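Local coordinates for nourseothricin acetyltransferase (Streptomyces noursei, PDB 5C82), which probably transfers an acetyl group from acetyl-CoA to the streptothricin antibiotic nourseothricin, and so confers resistance to it, as a member of the GNAT acetyltransferase family, at residues A[30-35]-A[149-154]; A[34-39]-A[47-52]. The protein carries 1 engineered substitution. One frame throughout, in Å; residues are numbered along the deposited sequence.

How the interactions relate
Two contacts that share Thr34 and Val35 illustrate how one stretch of chain can serve two purposes. Interaction 1 is partly buried and joins the corner between strands 30-32 and 34-40 to the turn and first residues of helix 151-158, by stacking and van der Waals packing. Interaction 2 lies nearer the surface, where strands 34-40 and 44-58 are held by regular backbone hydrogen bonds, with a Thr34-Glu49 hydrogen bond beside Phe36 on one face and valines and paired arginines on the other. Strand 44-58 ties the contacts together, since Val52 N probably bonds to Asp33 O. Ile154 and Ala151 of the helix also pack on Phe36 and Glu49, so the helix start covers part of the hairpin.

Interaction 1: A[30-35]-A[149-154]; sequences FTTDTV and VNAPAI
Phe30 and Asn150 meet flat against each other, the planes of the ring and the carboxamide only 9° from parallel. Asn150 OD1 stands 3.6 Å above the plane of the Phe30 ring, over its centre, while Asn150 ND2 lies 3.3 Å from Phe30 CE1, towards the rim. The amide's rotation is further defined from the helix side, where OD1 accepts a weak capping bond from Ala153 N. One oxygen therefore both covers an aromatic face and caps a helix.

At the edge of the same ring, Val149 O comes close to its plane near CE2, and Thr32 CG2 lies in plane. That methyl also touches Val149 O directly, 3.3 Å from Thr32 CG2. Thr32 OG1, anti to its own backbone N (chi1 -178°), is turned towards Pro152, 3.6 Å from CD of that ring. The hydroxyl donates within its own segment to a lone pair of Thr34 O, with 2.7 Å between Thr32 OG1 and that oxygen, a bond that spans the corner at Asp33. Beyond the corner, Ala151 CB fits 3.2 Å from Thr34 OG1, whose polar partner is Glu49, and Val35 CG1 packs 3.8 Å from Val149 CB.

Asn150 centres an inverse gamma turn just before the helix, and its side chain lies about 4 Å from a bound tartrate, which may mark a pocket. Phe30 also touches Arg118, the first residue of the sequence RGHGVG, which matches the signature that binds the acetyl-CoA pyrophosphate in GNAT relatives. A capped helix following strand 141-147 beside that motif is consistent with the cofactor-binding cleft of the GNAT fold.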
ATOM      1  N   PHE A  30     -14.827  -9.989  15.305  1.00 17.08           N
ATOM      2  CA  PHE A  30     -16.177  -9.680  14.808  1.00 15.55           C
ATOM      3  C   PHE A  30     -16.769 -10.904  14.106  1.00 17.61           C
ATOM      4  O   PHE A  30     -16.033 -11.761  13.612  1.00 16.56           O
ATOM      5  CB  PHE A  30     -16.139  -8.478  13.829  1.00 16.60           C
ATOM      6  CG  PHE A  30     -15.326  -8.708  12.575  1.00 17.04           C
ATOM      7  CD1 PHE A  30     -13.982  -8.357  12.525  1.00 19.30           C
ATOM      8  CD2 PHE A  30     -15.922  -9.216  11.422  1.00 18.31           C
ATOM      9  CE1 PHE A  30     -13.234  -8.554  11.360  1.00 19.60           C
ATOM     10  CE2 PHE A  30     -15.177  -9.386  10.247  1.00 20.78           C
ATOM     11  CZ  PHE A  30     -13.832  -9.094  10.243  1.00 18.52           C
ATOM     12  N   THR A  31     -18.094 -10.938  14.025  1.00 13.87           N
ATOM     13  CA  THR A  31     -18.884 -11.950  13.342  1.00 14.18           C
ATOM     14  C   THR A  31     -19.675 -11.202  12.252  1.00 18.83           C
ATOM     15  O   THR A  31     -20.186 -10.103  12.491  1.00 17.81           O
ATOM     16  CB  THR A  31     -19.744 -12.731  14.344  1.00 20.36           C
ATOM     17  OG1 THR A  31     -18.878 -13.355  15.300  1.00 21.97           O
ATOM     18  CG2 THR A  31     -20.595 -13.796  13.683  1.00 14.94           C
ATOM     19  N   THR A  32     -19.713 -11.765  11.046  1.00 15.29           N
ATOM     20  CA  THR A  32     -20.411 -11.128   9.939  1.00 15.48           C
ATOM     21  C   THR A  32     -21.194 -12.140   9.103  1.00 22.14           C
ATOM     22  O   THR A  32     -20.724 -13.252   8.886  1.00 20.37           O
ATOM     23  CB  THR A  32     -19.424 -10.256   9.111  1.00 19.50           C
ATOM     24  OG1 THR A  32     -20.123  -9.604   8.046  1.00 22.87           O
ATOM     25  CG2 THR A  32     -18.214 -11.042   8.577  1.00 16.23           C
ATOM     26  N   ASP A  33     -22.388 -11.727   8.631  0.50 21.50           N
ATOM     27  CA  ASP A  33     -23.287 -12.532   7.792  0.50 21.75           C
ATOM     28  C   ASP A  33     -22.979 -12.298   6.305  0.50 25.32           C
ATOM     29  O   ASP A  33     -23.559 -12.968   5.450  0.50 24.74           O
ATOM     30  CB  ASP A  33     -24.762 -12.159   8.082  0.50 23.91           C
ATOM     31  CG  ASP A  33     -25.229 -12.379   9.509  0.50 36.21           C
ATOM     32  OD1 ASP A  33     -25.131 -13.527   9.998  0.50 37.66           O
ATOM     33  OD2 ASP A  33     -25.740 -11.418  10.120  0.50 44.22           O
ATOM     34  N   THR A  34     -22.087 -11.328   5.991  1.00 21.25           N
ATOM     35  CA  THR A  34     -21.719 -10.971   4.600  1.00 20.23           C
ATOM     36  C   THR A  34     -20.227 -10.660   4.513  1.00 22.05           C
ATOM     37  O   THR A  34     -19.605 -10.416   5.539  1.00 21.55           O
ATOM     38  CB  THR A  34     -22.521  -9.755   4.039  1.00 21.49           C
ATOM     39  OG1 THR A  34     -22.128  -8.575   4.714  1.00 21.35           O
ATOM     40  CG2 THR A  34     -24.031  -9.905   4.127  1.00 14.37           C
ATOM     41  N   VAL A  35     -19.660 -10.676   3.286  1.00 16.71           N
ATOM     42  CA  VAL A  35     -18.261 -10.338   2.985  1.00 16.15           C
ATOM     43  C   VAL A  35     -18.267  -9.651   1.630  1.00 20.25           C
ATOM     44  O   VAL A  35     -19.216  -9.821   0.859  1.00 20.01           O
ATOM     45  CB  VAL A  35     -17.233 -11.541   2.998  1.00 18.70           C
ATOM     46  CG1 VAL A  35     -17.153 -12.229   4.367  1.00 17.24           C
ATOM     47  CG2 VAL A  35     -17.512 -12.558   1.876  1.00 18.33           C
ATOM     48  N   VAL A 149     -13.317  -9.167   4.295  1.00 12.91           N
ATOM     49  CA  VAL A 149     -14.276  -9.940   5.094  1.00 13.05           C
ATOM     50  C   VAL A 149     -14.942  -9.084   6.172  1.00 18.22           C
ATOM     51  O   VAL A 149     -16.007  -9.469   6.672  1.00 17.65           O
ATOM     52  CB  VAL A 149     -13.713 -11.262   5.657  1.00 16.05           C
ATOM     53  CG1 VAL A 149     -13.327 -12.218   4.520  1.00 15.20           C
ATOM     54  CG2 VAL A 149     -12.561 -11.037   6.638  1.00 15.58           C
ATOM     55  N   ASN A 150     -14.342  -7.901   6.500  1.00 14.75           N
ATOM     56  CA  ASN A 150     -14.924  -6.987   7.486  1.00 14.68           C
ATOM     57  C   ASN A 150     -16.032  -6.094   6.880  1.00 17.84           C
ATOM     58  O   ASN A 150     -15.926  -4.874   6.921  1.00 17.47           O
ATOM     59  CB  ASN A 150     -13.847  -6.167   8.232  1.00 12.98           C
ATOM     60  CG  ASN A 150     -14.256  -5.720   9.628  1.00 23.41           C
ATOM     61  OD1 ASN A 150     -15.420  -5.701   9.996  1.00 19.16           O
ATOM     62  ND2 ASN A 150     -13.302  -5.346  10.457  1.00 19.65           N
ATOM     63  N   ALA A 151     -17.121  -6.710   6.357  1.00 15.28           N
ATOM     64  CA  ALA A 151     -18.291  -5.980   5.803  1.00 15.23           C
ATOM     65  C   ALA A 151     -18.849  -4.891   6.794  1.00 19.71           C
ATOM     66  O   ALA A 151     -19.109  -3.780   6.345  1.00 20.00           O
ATOM     67  CB  ALA A 151     -19.399  -6.955   5.398  1.00 15.33           C
ATOM     68  N   PRO A 152     -18.974  -5.146   8.126  1.00 17.65           N
ATOM     69  CA  PRO A 152     -19.458  -4.080   9.037  1.00 16.98           C
ATOM     70  C   PRO A 152     -18.553  -2.847   9.190  1.00 20.26           C
ATOM     71  O   PRO A 152     -19.067  -1.756   9.372  1.00 19.88           O
ATOM     72  CB  PRO A 152     -19.614  -4.807  10.387  1.00 18.25           C
ATOM     73  CG  PRO A 152     -19.735  -6.299  10.009  1.00 23.01           C
ATOM     74  CD  PRO A 152     -18.762  -6.412   8.873  1.00 18.86           C
ATOM     75  N   ALA A 153     -17.220  -3.015   9.187  1.00 16.29           N
ATOM     76  CA  ALA A 153     -16.306  -1.879   9.289  1.00 14.31           C
ATOM     77  C   ALA A 153     -16.343  -1.138   7.977  1.00 17.60           C
ATOM     78  O   ALA A 153     -16.349   0.085   8.000  1.00 19.00           O
ATOM     79  CB  ALA A 153     -14.891  -2.344   9.585  1.00 14.43           C
ATOM     80  N   ILE A 154     -16.424  -1.876   6.842  1.00 14.49           N
ATOM     81  CA  ILE A 154     -16.481  -1.297   5.496  1.00 14.61           C
ATOM     82  C   ILE A 154     -17.699  -0.375   5.384  1.00 18.33           C
ATOM     83  O   ILE A 154     -17.554   0.778   4.990  1.00 17.48           O
ATOM     84  CB  ILE A 154     -16.404  -2.368   4.363  1.00 16.07           C
ATOM     85  CG1 ILE A 154     -15.002  -3.017   4.328  1.00 15.43           C
ATOM     86  CG2 ILE A 154     -16.753  -1.754   2.994  1.00 14.88           C
ATOM     87  CD1 ILE A 154     -14.939  -4.420   3.701  1.00 16.96           C
TER

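Interaction 2: A[34-39]-A[47-52]; sequences TVFRVT and LREVPV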
ATOM      1  N   THR A  34     -22.087 -11.328   5.991  1.00 21.25           N
ATOM      2  CA  THR A  34     -21.719 -10.971   4.600  1.00 20.23           C
ATOM      3  C   THR A  34     -20.227 -10.660   4.513  1.00 22.05           C
ATOM      4  O   THR A  34     -19.605 -10.416   5.539  1.00 21.55           O
ATOM      5  CB  THR A  34     -22.521  -9.755   4.039  1.00 21.49           C
ATOM      6  OG1 THR A  34     -22.128  -8.575   4.714  1.00 21.35           O
ATOM      7  CG2 THR A  34     -24.031  -9.905   4.127  1.00 14.37           C
ATOM      8  N   VAL A  35     -19.660 -10.676   3.286  1.00 16.71           N
ATOM      9  CA  VAL A  35     -18.261 -10.338   2.985  1.00 16.15           C
ATOM     10  C   VAL A  35     -18.267  -9.651   1.630  1.00 20.25           C
ATOM     11  O   VAL A  35     -19.216  -9.821   0.859  1.00 20.01           O
ATOM     12  CB  VAL A  35     -17.233 -11.541   2.998  1.00 18.70           C
ATOM     13  CG1 VAL A  35     -17.153 -12.229   4.367  1.00 17.24           C
ATOM     14  CG2 VAL A  35     -17.512 -12.558   1.876  1.00 18.33           C
ATOM     15  N   PHE A  36     -17.230  -8.877   1.334  1.00 16.57           N
ATOM     16  CA  PHE A  36     -17.104  -8.276   0.011  1.00 16.15           C
ATOM     17  C   PHE A  36     -16.161  -9.193  -0.733  1.00 20.11           C
ATOM     18  O   PHE A  36     -15.012  -9.387  -0.306  1.00 18.92           O
ATOM     19  CB  PHE A  36     -16.603  -6.831   0.062  1.00 17.42           C
ATOM     20  CG  PHE A  36     -17.681  -5.830   0.432  1.00 18.27           C
ATOM     21  CD1 PHE A  36     -18.007  -5.591   1.765  1.00 18.82           C
ATOM     22  CD2 PHE A  36     -18.344  -5.094  -0.556  1.00 19.15           C
ATOM     23  CE1 PHE A  36     -18.987  -4.649   2.106  1.00 19.73           C
ATOM     24  CE2 PHE A  36     -19.317  -4.150  -0.217  1.00 20.71           C
ATOM     25  CZ  PHE A  36     -19.625  -3.921   1.115  1.00 19.19           C
ATOM     26  N   ARG A  37     -16.714  -9.890  -1.734  1.00 16.20           N
ATOM     27  CA  ARG A  37     -15.974 -10.813  -2.586  1.00 16.19           C
ATOM     28  C   ARG A  37     -15.274  -9.956  -3.610  1.00 18.16           C
ATOM     29  O   ARG A  37     -15.894  -9.067  -4.217  1.00 15.24           O
ATOM     30  CB  ARG A  37     -16.926 -11.817  -3.285  1.00 19.28           C
ATOM     31  CG  ARG A  37     -16.193 -12.864  -4.143  1.00 25.95           C
ATOM     32  CD  ARG A  37     -17.153 -13.880  -4.721  1.00 41.75           C
ATOM     33  NE  ARG A  37     -17.622 -14.824  -3.703  1.00 56.41           N
ATOM     34  CZ  ARG A  37     -18.703 -15.590  -3.824  1.00 69.32           C
ATOM     35  NH1 ARG A  37     -19.454 -15.524  -4.920  1.00 49.10           N
ATOM     36  NH2 ARG A  37     -19.053 -16.413  -2.845  1.00 59.31           N
ATOM     37  N   VAL A  38     -13.967 -10.190  -3.752  1.00 15.97           N
ATOM     38  CA  VAL A  38     -13.107  -9.469  -4.677  1.00 16.68           C
ATOM     39  C   VAL A  38     -12.854 -10.380  -5.886  1.00 25.53           C
ATOM     40  O   VAL A  38     -12.407 -11.516  -5.724  1.00 26.55           O
ATOM     41  CB  VAL A  38     -11.786  -8.986  -4.003  1.00 19.25           C
ATOM     42  CG1 VAL A  38     -10.854  -8.353  -5.020  1.00 18.94           C
ATOM     43  CG2 VAL A  38     -12.064  -8.020  -2.852  1.00 18.27           C
ATOM     44  N   THR A  39     -13.165  -9.882  -7.079  1.00 24.05           N
ATOM     45  CA  THR A  39     -12.969 -10.624  -8.323  1.00 25.47           C
ATOM     46  C   THR A  39     -11.975  -9.873  -9.225  1.00 29.55           C
ATOM     47  O   THR A  39     -12.201  -8.708  -9.575  1.00 25.08           O
ATOM     48  CB  THR A  39     -14.335 -10.866  -9.008  1.00 35.27           C
ATOM     49  OG1 THR A  39     -15.128 -11.714  -8.186  1.00 40.27           O
ATOM     50  CG2 THR A  39     -14.209 -11.454 -10.410  1.00 34.16           C
ATOM     51  N   LEU A  47     -15.843  -5.668  -6.646  1.00 24.47           N
ATOM     52  CA  LEU A  47     -16.215  -6.004  -5.282  1.00 24.60           C
ATOM     53  C   LEU A  47     -17.705  -6.184  -5.250  1.00 26.91           C
ATOM     54  O   LEU A  47     -18.431  -5.364  -5.787  1.00 26.03           O
ATOM     55  CB  LEU A  47     -15.841  -4.879  -4.293  1.00 24.96           C
ATOM     56  CG  LEU A  47     -14.429  -4.867  -3.711  1.00 29.57           C
ATOM     57  CD1 LEU A  47     -13.371  -4.505  -4.781  1.00 28.94           C
ATOM     58  CD2 LEU A  47     -14.357  -3.867  -2.595  1.00 31.35           C
ATOM     59  N   ARG A  48     -18.162  -7.251  -4.613  1.00 23.61           N
ATOM     60  CA  ARG A  48     -19.579  -7.521  -4.464  1.00 23.38           C
ATOM     61  C   ARG A  48     -19.799  -8.080  -3.089  1.00 24.60           C
ATOM     62  O   ARG A  48     -19.149  -9.056  -2.726  1.00 25.65           O
ATOM     63  CB  ARG A  48     -20.053  -8.524  -5.531  1.00 23.32           C
ATOM     64  CG  ARG A  48     -21.575  -8.688  -5.609  1.00 36.76           C
ATOM     65  CD  ARG A  48     -22.022  -9.496  -6.827  1.00 49.59           C
ATOM     66  NE  ARG A  48     -21.393 -10.818  -6.893  1.00 67.31           N
ATOM     67  CZ  ARG A  48     -22.010 -11.967  -6.626  1.00 88.70           C
ATOM     68  NH1 ARG A  48     -23.295 -11.978  -6.284  1.00 73.78           N
ATOM     69  NH2 ARG A  48     -21.350 -13.117  -6.708  1.00 78.71           N
ATOM     70  N   GLU A  49     -20.712  -7.477  -2.331  1.00 19.83           N
ATOM     71  CA  GLU A  49     -21.103  -7.966  -1.011  1.00 19.42           C
ATOM     72  C   GLU A  49     -21.976  -9.218  -1.194  1.00 23.07           C
ATOM     73  O   GLU A  49     -22.971  -9.187  -1.913  1.00 20.93           O
ATOM     74  CB  GLU A  49     -21.854  -6.899  -0.228  1.00 20.30           C
ATOM     75  CG  GLU A  49     -21.930  -7.240   1.255  1.00 23.47           C
ATOM     76  CD  GLU A  49     -22.561  -6.168   2.111  1.00 24.06           C
ATOM     77  OE1 GLU A  49     -22.978  -5.129   1.553  1.00 27.12           O
ATOM     78  OE2 GLU A  49     -22.605  -6.345   3.350  1.00 18.88           O
ATOM     79  N   VAL A  50     -21.524 -10.331  -0.617  1.00 20.38           N
ATOM     80  CA  VAL A  50     -22.169 -11.627  -0.712  1.00 20.09           C
ATOM     81  C   VAL A  50     -22.514 -12.187   0.669  1.00 25.00           C
ATOM     82  O   VAL A  50     -21.719 -12.025   1.604  1.00 22.33           O
ATOM     83  CB  VAL A  50     -21.336 -12.652  -1.543  1.00 23.91           C
ATOM     84  CG1 VAL A  50     -21.353 -12.327  -3.047  1.00 23.83           C
ATOM     85  CG2 VAL A  50     -19.905 -12.784  -1.024  1.00 23.01           C
ATOM     86  N   PRO A  51     -23.669 -12.882   0.824  1.00 25.77           N
ATOM     87  CA  PRO A  51     -23.953 -13.515   2.125  1.00 26.61           C
ATOM     88  C   PRO A  51     -23.001 -14.686   2.388  1.00 31.76           C
ATOM     89  O   PRO A  51     -22.507 -15.298   1.442  1.00 31.77           O
ATOM     90  CB  PRO A  51     -25.400 -14.006   1.982  1.00 28.67           C
ATOM     91  CG  PRO A  51     -25.607 -14.189   0.506  1.00 32.60           C
ATOM     92  CD  PRO A  51     -24.721 -13.184  -0.179  1.00 27.59           C
ATOM     93  N   VAL A  52     -22.709 -14.968   3.669  1.00 29.00           N
ATOM     94  CA  VAL A  52     -21.884 -16.106   4.073  1.00 28.92           C
ATOM     95  C   VAL A  52     -22.652 -16.906   5.112  1.00 33.97           C
ATOM     96  O   VAL A  52     -23.171 -16.322   6.066  1.00 33.80           O
ATOM     97  CB  VAL A  52     -20.426 -15.783   4.542  1.00 32.31           C
ATOM     98  CG1 VAL A  52     -19.524 -15.421   3.369  1.00 32.19           C
ATOM     99  CG2 VAL A  52     -20.384 -14.705   5.627  1.00 31.81           C
TER
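Glu49 reaches Thr34 because its chain is extended, with CG anti to the backbone N (chi1 -164°), while Thr34 OG1 sits between its own N and carbonyl carbon (chi1 69°). The hydroxyl donates to the anti lone pair of the carboxylate, 2.7 Å from Thr34 OG1 to Glu49 OE2. OE1 is hydrogen-bonded to His155 NE2, so both carboxylate oxygens are held. The Glu49 stem lies over one face of the Phe36 ring in a CH-pi contact, CB standing 3.9 Å from the ring centroid, and the carboxylate is stacked 20° from the ring plane.

The face bearing Val35, Arg37, Arg48 and Val50 is different. Val35 CG2 packs 3.8 Å from Val50 CG2. The Arg37 and Arg48 side chains run alongside each other, but their guanidinium planes are steeply turned, and Arg37 NH1 comes 3.5 Å from Arg48 NH2, a close approach of like charges. Val50 covers one face of each guanidinium, CG1 over the centre of Arg48's and CG2 towards the rim of Arg37's.

Backbone bonds pair Val35 with Val50 and Arg37 with Arg48; Val50 N to Val35 O measures 2.8 Å. Leu47 also makes backbone hydrogen bonds to the second subunit. This is a twisted antiparallel beta hairpin, one that reaches the dimer contact.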